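Local coordinates for SPbeta prophage-derived uncharacterized protein YomS (Bacillus subtilis, PDB 6I5O) that is of unknown function but is encoded in the lytic cassette of the SPbeta prophage and may therefore take part in host lysis, at residues A58-E61 with N62-T66. Numbering follows the deposited sequence. Where two conformers were deposited one is given.
Sequences AVDE and NGEKT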
loop_
_atom_site.group_PDB
_atom_site.type_symbol
_atom_site.label_atom_id
_atom_site.label_comp_id
_atom_site.label_asym_id
_atom_site.label_seq_id
_atom_site.Cartn_x
_atom_site.Cartn_y
_atom_site.Cartn_z
ATOM N N ALA A 58 -4.218 -10.507 18.488
ATOM C CA ALA A 58 -4.155 -9.125 18.978
ATOM C C ALA A 58 -4.688 -9.095 20.399
ATOM O O ALA A 58 -5.635 -9.828 20.694
ATOM C CB ALA A 58 -4.932 -8.219 18.073
ATOM N N VAL A 59 -4.083 -8.276 21.249
ATOM C CA VAL A 59 -4.503 -8.187 22.655
ATOM C C VAL A 59 -4.719 -6.712 22.990
ATOM O O VAL A 59 -3.855 -5.910 22.730
ATOM C CB VAL A 59 -3.471 -8.843 23.591
ATOM C CG1 VAL A 59 -3.953 -8.792 25.036
ATOM C CG2 VAL A 59 -3.170 -10.252 23.163
ATOM N N ASP A 60 -5.854 -6.394 23.593
ATOM C CA ASP A 60 -6.125 -5.014 23.988
ATOM C C ASP A 60 -5.648 -4.704 25.408
ATOM O O ASP A 60 -5.097 -5.566 26.081
ATOM C CB ASP A 60 -7.593 -4.647 23.729
ATOM C CG ASP A 60 -8.627 -5.211 24.663
ATOM O OD1 ASP A 60 -8.229 -5.785 25.708
ATOM O OD2 ASP A 60 -9.876 -5.033 24.359
ATOM N N GLU A 61 -5.865 -3.485 25.851
ATOM C CA GLU A 61 -5.349 -2.985 27.160
ATOM C C GLU A 61 -6.010 -3.742 28.306
ATOM O O GLU A 61 -5.468 -3.678 29.410
ATOM C CB GLU A 61 -5.560 -1.474 27.272
ATOM C CG GLU A 61 -4.410 -0.714 26.606
ATOM C CD GLU A 61 -4.290 0.797 26.830
ATOM O OE1 GLU A 61 -5.242 1.467 26.348
ATOM O OE2 GLU A 61 -3.253 1.298 27.449
ATOM N N ASN A 62 -7.154 -4.378 28.080
ATOM C CA ASN A 62 -7.857 -5.160 29.136
ATOM C C ASN A 62 -7.491 -6.641 29.087
ATOM O O ASN A 62 -7.997 -7.414 29.889
ATOM C CB ASN A 62 -9.361 -5.006 29.018
ATOM C CG ASN A 62 -9.774 -3.573 29.228
ATOM O OD1 ASN A 62 -10.568 -3.020 28.454
ATOM N ND2 ASN A 62 -9.170 -2.906 30.199
ATOM N N GLY A 63 -6.685 -7.057 28.158
ATOM C CA GLY A 63 -6.246 -8.450 28.014
ATOM C C GLY A 63 -7.151 -9.277 27.148
ATOM O O GLY A 63 -6.926 -10.466 27.062
ATOM N N GLU A 64 -8.162 -8.718 26.494
ATOM C CA GLU A 64 -9.003 -9.504 25.593
ATOM C C GLU A 64 -8.172 -9.877 24.355
ATOM O O GLU A 64 -7.466 -9.033 23.778
ATOM C CB GLU A 64 -10.244 -8.731 25.189
ATOM C CG GLU A 64 -11.200 -9.569 24.389
ATOM C CD GLU A 64 -12.568 -8.945 24.153
ATOM O OE1 GLU A 64 -12.612 -7.751 23.772
ATOM O OE2 GLU A 64 -13.591 -9.572 24.444
ATOM N N LYS A 65 -8.220 -11.146 23.970
ATOM C CA LYS A 65 -7.510 -11.709 22.804
ATOM C C LYS A 65 -8.457 -11.834 21.622
ATOM O O LYS A 65 -9.567 -12.239 21.774
ATOM C CB LYS A 65 -6.957 -13.103 23.115
ATOM C CG LYS A 65 -5.952 -13.141 24.235
ATOM C CD LYS A 65 -5.771 -14.513 24.825
ATOM C CE LYS A 65 -5.446 -15.608 23.834
ATOM N NZ LYS A 65 -5.132 -16.902 24.497
ATOM N N THR A 66 -7.971 -11.436 20.472
ATOM C CA THR A 66 -8.764 -11.462 19.216
ATOM C C THR A 66 -7.940 -12.134 18.111
ATOM O O THR A 66 -6.786 -11.752 17.893
ATOM C CB THR A 66 -9.107 -10.056 18.743
ATOM O OG1 THR A 66 -9.571 -9.249 19.818
ATOM C CG2 THR A 66 -10.150 -10.083 17.644
HETATM O O HOH W 1 -11.542 -5.347 26.613
#
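D60 and E64 meet at the end of the hairpin joining strands 51-59 and 65-72, where the D60 carboxylate organises the loop. OD1 of D60 accepts two backbone N-H groups, N62 N at 3.0 Å and E64 N likewise at 3.0 Å. These donors arrive from opposite faces of the carboxylate, 54° (N62) and 46° (E64) out of its plane, which limits rotation of the group. A chi1 of 74° sets D60 CG between its own N and carbonyl carbon; the OD1 to N62 N bond makes an Asx turn. D60 to G63 form a type I turn closed by G63 N to D60 O (3.0 Å). With D60 N bonded to E64 O at 3.1 Å and G63 at positive phi, where a CB would press on the carbonyl O of N62, this is a type I turn with a G1 beta bulge.

The strand end is the buried part: A58, V59 and T66 are enclosed. A58 and T66 form a hydrogen-bonded antiparallel pair, T66 N lying 2.8 Å from A58 O, and V59 CG1 rests 3.8 Å from G63 CA.

The loop's outer side is looser: E61 and N62 are exposed, and a water donates to both D60 OD2 and N62 OD1. OD2 of D60 and OE1 of E64 stand 3.9 Å apart, yet both form salt bridges with K44 of a second subunit, which probably offsets their repulsion. The same aspartate thus shapes the turn through one oxygen and joins the subunit interface through the other.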